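Local atomic coordinates of protease (PDB entry 5Z6O), a protein that hydrolyses peptide bonds as a subtilisin-like serine endopeptidase of the proteinase K type, probably cleaving casein, gelatin and type IV collagen. Residues R15-D29 / G270-G282. Sequence-based numbering, arbitrary orientation.
Sequences RISSKKSGATDYVYD and GTTTKLLYNGING
Leu275 presses its CD2 methyl over one face of the Arg15 guanidinium, toward the rim and 3.7 Å from NH1, while the backbone at Lys20 and Ser21 covers the opposite face. At the edge, in plane, lies Ser18 O, which takes a weak bond from NH2; NE forms a salt bridge with Asp191. The Tyr277 ring has Gly279 N over the rim of one face, and Ser18 N and a water sit at its edge. Lys19 runs obliquely past the phenol end, its CE 3.6 Å from Tyr277 OH. With CG anti to the backbone N (chi1 177°), the ring folds back beside residues 16-19 although its CB points away from them. Tyr277 OH accepts the backbone N-H of Asn281 at 3.0 Å and meets the edge water at 2.9 Å; that water also donates to Ser17 O and accepts from Gly282 N, tying the C-terminus to the loop. A leucine in place of Tyr277 would probably leave the Asn281 N-H and this water without their hydroxyl partner and open a gap beside Lys19.

In the direct backbone link Asn278 N donates to Ile16 O (2.8 Å), and the CA-H of Tyr277 points at the same oxygen. Beside it Ile16 CG2 packs alongside Leu276 CD2, 3.7 Å away. The side chains of Val27 and Ile280 cross at about a right angle, CG1 to CG1 at 4.0 Å. Val27 N in turn donates an almost straight bond to Ser17 OG (168°), joining strand to loop.

Away from the catalytic and calcium sites, this buried contact joins the C-terminal tail of the subtilase fold to the N-terminal loop after helix 11-16 and to strand 26-29, antiparallel to strand 2-5. Leu276 and Ile280 reach helix 227-245, Tyr277 and Lys19 strand 261-262.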
ATOM      1  N   ARG A  15       2.693  11.883  -9.381  1.00  9.14           N
ATOM      2  CA  ARG A  15       1.731  11.357 -10.346  1.00  6.94           C
ATOM      3  C   ARG A  15       0.338  11.298  -9.753  1.00 10.08           C
ATOM      4  O   ARG A  15      -0.642  11.555 -10.459  1.00  9.82           O
ATOM      5  CB  ARG A  15       2.146   9.959 -10.813  1.00  8.52           C
ATOM      6  CG  ARG A  15       1.265   9.398 -11.969  1.00 10.85           C
ATOM      7  CD  ARG A  15       1.421  10.271 -13.196  1.00 11.32           C
ATOM      8  NE  ARG A  15       0.439   9.977 -14.253  1.00 11.34           N
ATOM      9  CZ  ARG A  15      -0.770  10.526 -14.320  1.00 13.22           C
ATOM     10  NH1 ARG A  15      -1.561  10.247 -15.352  1.00 13.00           N
ATOM     11  NH2 ARG A  15      -1.174  11.391 -13.384  1.00 10.79           N
ATOM     12  N   ILE A  16       0.224  10.891  -8.477  1.00  6.92           N
ATOM     13  CA  ILE A  16      -1.127  10.625  -7.962  1.00  9.89           C
ATOM     14  C   ILE A  16      -1.897  11.890  -7.616  1.00 12.57           C
ATOM     15  O   ILE A  16      -3.097  11.800  -7.319  1.00 13.98           O
ATOM     16  CB  ILE A  16      -1.121   9.707  -6.729  1.00 11.07           C
ATOM     17  CG1 ILE A  16      -0.395  10.395  -5.575  1.00 13.38           C
ATOM     18  CG2 ILE A  16      -0.500   8.377  -7.110  1.00 15.10           C
ATOM     19  CD1 ILE A  16      -0.664   9.815  -4.177  1.00 19.25           C
ATOM     20  N   SER A  17      -1.262  13.071  -7.648  1.00 10.79           N
ATOM     21  CA  SER A  17      -1.983  14.320  -7.438  1.00  7.64           C
ATOM     22  C   SER A  17      -2.136  15.118  -8.718  1.00 12.11           C
ATOM     23  O   SER A  17      -2.498  16.293  -8.668  1.00 14.76           O
ATOM     24  CB  SER A  17      -1.339  15.194  -6.346  1.00 10.52           C
ATOM     25  OG  SER A  17       0.030  15.486  -6.592  1.00 12.02           O
ATOM     26  N   SER A  18      -1.957  14.478  -9.856  1.00 11.26           N
ATOM     27  CA  SER A  18      -1.978  15.160 -11.139  1.00 11.54           C
ATOM     28  C   SER A  18      -2.861  14.388 -12.106  1.00 16.83           C
ATOM     29  O   SER A  18      -2.901  13.159 -12.069  1.00 11.19           O
ATOM     30  CB  SER A  18      -0.564  15.271 -11.714  1.00 15.64           C
ATOM     31  OG  SER A  18      -0.644  15.930 -12.955  1.00 22.78           O
ATOM     32  N   LYS A  19      -3.611  15.102 -12.953  1.00 16.76           N
ATOM     33  CA  LYS A  19      -4.385  14.346 -13.920  1.00 14.01           C
ATOM     34  C   LYS A  19      -3.530  13.895 -15.084  1.00 16.60           C
ATOM     35  O   LYS A  19      -3.845  12.880 -15.702  1.00 27.35           O
ATOM     36  CB  LYS A  19      -5.577  15.179 -14.423  1.00 17.48           C
ATOM     37  CG  LYS A  19      -6.576  15.477 -13.330  1.00 25.22           C
ATOM     38  CD  LYS A  19      -7.762  16.268 -13.852  1.00 41.86           C
ATOM     39  CE  LYS A  19      -8.741  16.595 -12.737  1.00 38.30           C
ATOM     40  NZ  LYS A  19      -9.938  17.315 -13.266  1.00 65.43           N
ATOM     41  N   LYS A  20      -2.440  14.596 -15.362  1.00 17.05           N
ATOM     42  CA  LYS A  20      -1.512  14.290 -16.444  1.00 23.15           C
ATOM     43  C   LYS A  20      -0.171  13.814 -15.896  1.00 21.64           C
ATOM     44  O   LYS A  20       0.256  14.225 -14.808  1.00 21.06           O
ATOM     45  CB  LYS A  20      -1.281  15.542 -17.318  1.00 28.47           C
ATOM     46  CG  LYS A  20      -2.120  15.584 -18.594  1.00 49.23           C
ATOM     47  CD  LYS A  20      -3.611  15.672 -18.289  1.00 69.98           C
ATOM     48  CE  LYS A  20      -4.438  15.949 -19.545  1.00 73.79           C
ATOM     49  NZ  LYS A  20      -4.484  14.770 -20.462  1.00 51.77           N
ATOM     50  N   SER A  21       0.509  12.956 -16.653  1.00 15.49           N
ATOM     51  CA  SER A  21       1.847  12.567 -16.214  1.00 15.02           C
ATOM     52  C   SER A  21       2.845  13.707 -16.419  1.00 23.57           C
ATOM     53  O   SER A  21       2.569  14.706 -17.081  1.00 20.88           O
ATOM     54  CB  SER A  21       2.331  11.321 -16.951  1.00 20.42           C
ATOM     55  OG  SER A  21       2.570  11.665 -18.307  1.00 31.57           O
ATOM     56  N   GLY A  22       4.027  13.535 -15.840  1.00 20.16           N
ATOM     57  CA  GLY A  22       5.102  14.500 -15.935  1.00 21.42           C
ATOM     58  C   GLY A  22       5.140  15.529 -14.823  1.00 29.59           C
ATOM     59  O   GLY A  22       6.030  16.386 -14.821  1.00 25.04           O
ATOM     60  N   ALA A  23       4.214  15.473 -13.874  1.00 25.30           N
ATOM     61  CA  ALA A  23       4.200  16.453 -12.803  1.00 19.47           C
ATOM     62  C   ALA A  23       5.422  16.283 -11.906  1.00 17.04           C
ATOM     63  O   ALA A  23       5.988  15.195 -11.786  1.00 18.84           O
ATOM     64  CB  ALA A  23       2.922  16.305 -11.978  1.00 21.35           C
ATOM     65  N   THR A  24       5.826  17.377 -11.248  1.00 13.53           N
ATOM     66  CA  THR A  24       6.993  17.292 -10.383  1.00 17.31           C
ATOM     67  C   THR A  24       6.669  17.493  -8.922  1.00 16.57           C
ATOM     68  O   THR A  24       7.516  17.182  -8.090  1.00 14.67           O
ATOM     69  CB  THR A  24       8.054  18.329 -10.776  1.00 20.02           C
ATOM     70  OG1 THR A  24       7.480  19.621 -10.693  1.00 18.62           O
ATOM     71  CG2 THR A  24       8.558  18.075 -12.199  1.00 27.64           C
ATOM     72  N   ASP A  25       5.499  18.038  -8.604  1.00 12.54           N
ATOM     73  CA  ASP A  25       5.139  18.367  -7.232  1.00  8.63           C
ATOM     74  C   ASP A  25       4.001  17.493  -6.739  1.00 11.71           C
ATOM     75  O   ASP A  25       3.112  17.139  -7.503  1.00 12.57           O
ATOM     76  CB  ASP A  25       4.676  19.812  -7.112  1.00 12.56           C
ATOM     77  CG  ASP A  25       5.663  20.786  -7.693  1.00 20.01           C
ATOM     78  OD1 ASP A  25       6.859  20.463  -7.773  1.00 17.56           O
ATOM     79  OD2 ASP A  25       5.220  21.881  -8.059  1.00 19.22           O
ATOM     80  N   TYR A  26       4.010  17.199  -5.452  1.00  9.19           N
ATOM     81  CA  TYR A  26       2.924  16.449  -4.817  1.00  8.00           C
ATOM     82  C   TYR A  26       2.056  17.412  -4.007  1.00  9.72           C
ATOM     83  O   TYR A  26       2.561  18.123  -3.134  1.00 12.86           O
ATOM     84  CB  TYR A  26       3.526  15.344  -3.948  1.00  8.82           C
ATOM     85  CG  TYR A  26       2.514  14.551  -3.138  1.00 11.13           C
ATOM     86  CD1 TYR A  26       1.293  14.183  -3.682  1.00 11.95           C
ATOM     87  CD2 TYR A  26       2.813  14.140  -1.840  1.00  9.22           C
ATOM     88  CE1 TYR A  26       0.351  13.436  -2.902  1.00  7.48           C
ATOM     89  CE2 TYR A  26       1.899  13.405  -1.081  1.00 11.47           C
ATOM     90  CZ  TYR A  26       0.683  13.056  -1.633  1.00  8.08           C
ATOM     91  OH  TYR A  26      -0.247  12.351  -0.881  1.00 10.35           O
ATOM     92  N   VAL A  27       0.760  17.450  -4.304  1.00  9.56           N
ATOM     93  CA  VAL A  27      -0.177  18.399  -3.697  1.00 10.89           C
ATOM     94  C   VAL A  27      -1.230  17.592  -2.950  1.00 10.07           C
ATOM     95  O   VAL A  27      -1.831  16.683  -3.536  1.00 11.35           O
ATOM     96  CB  VAL A  27      -0.852  19.296  -4.758  1.00 11.77           C
ATOM     97  CG1 VAL A  27      -1.747  20.318  -4.068  1.00 13.80           C
ATOM     98  CG2 VAL A  27       0.204  19.983  -5.625  1.00 17.55           C
ATOM     99  N   TYR A  28      -1.463  17.934  -1.677  1.00 12.13           N
ATOM    100  CA  TYR A  28      -2.350  17.125  -0.835  1.00  9.20           C
ATOM    101  C   TYR A  28      -2.941  18.017   0.253  1.00 10.99           C
ATOM    102  O   TYR A  28      -2.359  19.026   0.626  1.00 12.24           O
ATOM    103  CB  TYR A  28      -1.597  15.911  -0.228  1.00  8.37           C
ATOM    104  CG  TYR A  28      -0.435  16.316   0.668  1.00 11.34           C
ATOM    105  CD1 TYR A  28       0.836  16.601   0.136  1.00 10.36           C
ATOM    106  CD2 TYR A  28      -0.618  16.456   2.036  1.00 10.41           C
ATOM    107  CE1 TYR A  28       1.895  17.002   0.969  1.00 11.43           C
ATOM    108  CE2 TYR A  28       0.435  16.824   2.877  1.00 13.25           C
ATOM    109  CZ  TYR A  28       1.672  17.126   2.324  1.00 10.93           C
ATOM    110  OH  TYR A  28       2.666  17.455   3.190  1.00 13.57           O
ATOM    111  N   ASP A  29      -4.091  17.634   0.773  1.00 11.29           N
ATOM    112  CA  ASP A  29      -4.687  18.385   1.879  1.00 12.68           C
ATOM    113  C   ASP A  29      -3.919  18.169   3.179  1.00 13.68           C
ATOM    114  O   ASP A  29      -3.477  17.054   3.484  1.00 11.75           O
ATOM    115  CB  ASP A  29      -6.137  17.946   2.087  1.00 10.83           C
ATOM    116  CG  ASP A  29      -6.820  18.780   3.108  1.00 13.92           C
ATOM    117  OD1 ASP A  29      -7.141  19.922   2.739  1.00 17.35           O
ATOM    118  OD2 ASP A  29      -6.957  18.343   4.277  1.00 11.00           O
ATOM    119  N   GLY A 270      -9.272  -7.056 -20.646  1.00 22.93           N
ATOM    120  CA  GLY A 270     -10.002  -7.458 -19.469  1.00 27.74           C
ATOM    121  C   GLY A 270      -9.528  -6.801 -18.189  1.00 24.20           C
ATOM    122  O   GLY A 270     -10.020  -7.169 -17.117  1.00 28.69           O
ATOM    123  N   THR A 271      -8.599  -5.835 -18.272  1.00 20.34           N
ATOM    124  CA  THR A 271      -8.026  -5.144 -17.108  1.00 16.53           C
ATOM    125  C   THR A 271      -8.412  -3.670 -17.141  1.00 17.46           C
ATOM    126  O   THR A 271      -8.404  -3.036 -18.206  1.00 12.91           O
ATOM    127  CB  THR A 271      -6.491  -5.288 -17.079  1.00 15.37           C
ATOM    128  OG1 THR A 271      -6.150  -6.673 -17.142  1.00 16.65           O
ATOM    129  CG2 THR A 271      -5.884  -4.715 -15.786  1.00 13.85           C
ATOM    130  N   THR A 272      -8.808  -3.144 -15.986  1.00 11.06           N
ATOM    131  CA  THR A 272      -9.094  -1.719 -15.859  1.00  8.88           C
ATOM    132  C   THR A 272      -7.909  -0.881 -16.291  1.00 12.02           C
ATOM    133  O   THR A 272      -6.760  -1.306 -16.206  1.00 16.52           O
ATOM    134  CB  THR A 272      -9.455  -1.369 -14.412  1.00 11.76           C
ATOM    135  OG1 THR A 272      -9.820   0.005 -14.359  1.00 13.33           O
ATOM    136  CG2 THR A 272      -8.257  -1.578 -13.487  1.00 12.50           C
ATOM    137  N   THR A 273      -8.188   0.327 -16.786  1.00 10.71           N
ATOM    138  CA  THR A 273      -7.125   1.261 -17.092  1.00  9.00           C
ATOM    139  C   THR A 273      -7.116   2.442 -16.129  1.00 10.14           C
ATOM    140  O   THR A 273      -6.477   3.447 -16.423  1.00  9.67           O
ATOM    141  CB  THR A 273      -7.240   1.740 -18.534  1.00 17.94           C
ATOM    142  OG1 THR A 273      -8.458   2.459 -18.687  1.00 23.44           O
ATOM    143  CG2 THR A 273      -7.310   0.555 -19.446  1.00 24.40           C
ATOM    144  N   LYS A 274      -7.763   2.300 -14.968  1.00  9.66           N
ATOM    145  CA  LYS A 274      -7.847   3.364 -13.968  1.00  8.68           C
ATOM    146  C   LYS A 274      -6.552   3.475 -13.181  1.00  7.73           C
ATOM    147  O   LYS A 274      -5.941   2.467 -12.830  1.00  8.51           O
ATOM    148  CB  LYS A 274      -9.006   3.109 -12.996  1.00  9.46           C
ATOM    149  CG  LYS A 274     -10.339   3.597 -13.613  1.00 18.44           C
ATOM    150  CD  LYS A 274     -11.515   3.479 -12.677  1.00 31.00           C
ATOM    151  CE  LYS A 274     -12.738   4.263 -13.224  1.00 28.25           C
ATOM    152  NZ  LYS A 274     -13.077   5.525 -12.451  1.00 25.25           N
ATOM    153  N   LEU A 275      -6.138   4.710 -12.951  1.00  6.54           N
ATOM    154  CA  LEU A 275      -4.895   5.035 -12.247  1.00  8.89           C
ATOM    155  C   LEU A 275      -5.224   5.872 -11.016  1.00 12.01           C
ATOM    156  O   LEU A 275      -5.965   6.852 -11.122  1.00  8.71           O
ATOM    157  CB  LEU A 275      -3.956   5.830 -13.162  1.00  9.32           C
ATOM    158  CG  LEU A 275      -2.654   6.322 -12.442  1.00  8.11           C
ATOM    159  CD1 LEU A 275      -1.816   5.151 -11.928  1.00  9.55           C
ATOM    160  CD2 LEU A 275      -1.847   7.147 -13.442  1.00 12.41           C
ATOM    161  N   LEU A 276      -4.613   5.534  -9.872  1.00  5.63           N
ATOM    162  CA  LEU A 276      -4.823   6.261  -8.618  1.00  8.03           C
ATOM    163  C   LEU A 276      -4.707   7.773  -8.803  1.00  9.15           C
ATOM    164  O   LEU A 276      -3.723   8.263  -9.350  1.00  8.55           O
ATOM    165  CB  LEU A 276      -3.762   5.808  -7.613  1.00  6.45           C
ATOM    166  CG  LEU A 276      -3.758   6.413  -6.187  1.00  7.28           C
ATOM    167  CD1 LEU A 276      -5.121   6.139  -5.523  1.00  9.83           C
ATOM    168  CD2 LEU A 276      -2.572   5.804  -5.405  1.00  6.01           C
ATOM    169  N   TYR A 277      -5.687   8.502  -8.258  1.00  8.56           N
ATOM    170  CA  TYR A 277      -5.723   9.969  -8.260  1.00  8.67           C
ATOM    171  C   TYR A 277      -6.328  10.428  -6.944  1.00  9.90           C
ATOM    172  O   TYR A 277      -7.365   9.894  -6.547  1.00 11.41           O
ATOM    173  CB  TYR A 277      -6.574  10.462  -9.429  1.00 10.31           C
ATOM    174  CG  TYR A 277      -6.717  11.952  -9.465  1.00  9.51           C
ATOM    175  CD1 TYR A 277      -5.600  12.771  -9.611  1.00 10.21           C
ATOM    176  CD2 TYR A 277      -7.963  12.544  -9.344  1.00  9.49           C
ATOM    177  CE1 TYR A 277      -5.745  14.181  -9.628  1.00 13.59           C
ATOM    178  CE2 TYR A 277      -8.114  13.908  -9.378  1.00 17.69           C
ATOM    179  CZ  TYR A 277      -7.014  14.721  -9.510  1.00 16.91           C
ATOM    180  OH  TYR A 277      -7.191  16.092  -9.530  1.00 18.15           O
ATOM    181  N   ASN A 278      -5.706  11.410  -6.260  1.00  7.72           N
ATOM    182  CA  ASN A 278      -6.161  11.754  -4.908  1.00  8.49           C
ATOM    183  C   ASN A 278      -7.299  12.774  -4.887  1.00 13.45           C
ATOM    184  O   ASN A 278      -7.765  13.108  -3.800  1.00 13.49           O
ATOM    185  CB  ASN A 278      -4.968  12.248  -4.010  1.00  9.34           C
ATOM    186  CG  ASN A 278      -4.457  13.654  -4.364  1.00  9.49           C
ATOM    187  OD1 ASN A 278      -3.616  14.207  -3.638  1.00 13.18           O
ATOM    188  ND2 ASN A 278      -4.916  14.214  -5.453  1.00  7.80           N
ATOM    189  N   GLY A 279      -7.759  13.262  -6.043  1.00 10.53           N
ATOM    190  CA  GLY A 279      -8.934  14.108  -6.083  1.00 14.22           C
ATOM    191  C   GLY A 279      -8.692  15.564  -5.727  1.00 20.65           C
ATOM    192  O   GLY A 279      -9.652  16.291  -5.446  1.00 20.52           O
ATOM    193  N   ILE A 280      -7.444  16.009  -5.727  1.00 16.41           N
ATOM    194  CA  ILE A 280      -7.121  17.313  -5.148  1.00 18.12           C
ATOM    195  C   ILE A 280      -7.558  18.438  -6.074  1.00 25.92           C
ATOM    196  O   ILE A 280      -7.854  19.537  -5.599  1.00 24.83           O
ATOM    197  CB  ILE A 280      -5.619  17.405  -4.817  1.00 17.55           C
ATOM    198  CG1 ILE A 280      -5.321  18.626  -3.947  1.00 22.17           C
ATOM    199  CG2 ILE A 280      -4.800  17.417  -6.100  1.00 17.67           C
ATOM    200  CD1 ILE A 280      -5.754  18.474  -2.488  1.00 19.92           C
ATOM    201  N   ASN A 281      -7.631  18.171  -7.381  1.00 21.37           N
ATOM    202  CA  ASN A 281      -8.029  19.132  -8.418  1.00 35.49           C
ATOM    203  C   ASN A 281      -7.206  20.423  -8.332  1.00 41.06           C
ATOM    204  O   ASN A 281      -7.726  21.529  -8.142  1.00 39.54           O
ATOM    205  CB  ASN A 281      -9.530  19.399  -8.326  1.00 37.01           C
ATOM    206  CG  ASN A 281     -10.355  18.171  -8.678  1.00 47.10           C
ATOM    207  OD1 ASN A 281     -10.107  17.514  -9.688  1.00 52.82           O
ATOM    208  ND2 ASN A 281     -11.337  17.854  -7.840  1.00 48.14           N
ATOM    209  N   GLY A 282      -5.894  20.255  -8.489  1.00 26.36           N
ATOM    210  CA  GLY A 282      -4.934  21.314  -8.226  1.00 42.31           C
ATOM    211  C   GLY A 282      -4.848  22.368  -9.309  1.00 59.27           C
ATOM    212  O   GLY A 282      -4.846  23.562  -9.009  1.00 74.67           O
TER
HETATM  213  O   HOH W   1      -4.802  17.703  -9.751  1.00 22.30           O
HETATM  214  O   HOH W   2      -3.448  10.136 -11.363  1.00 14.40           O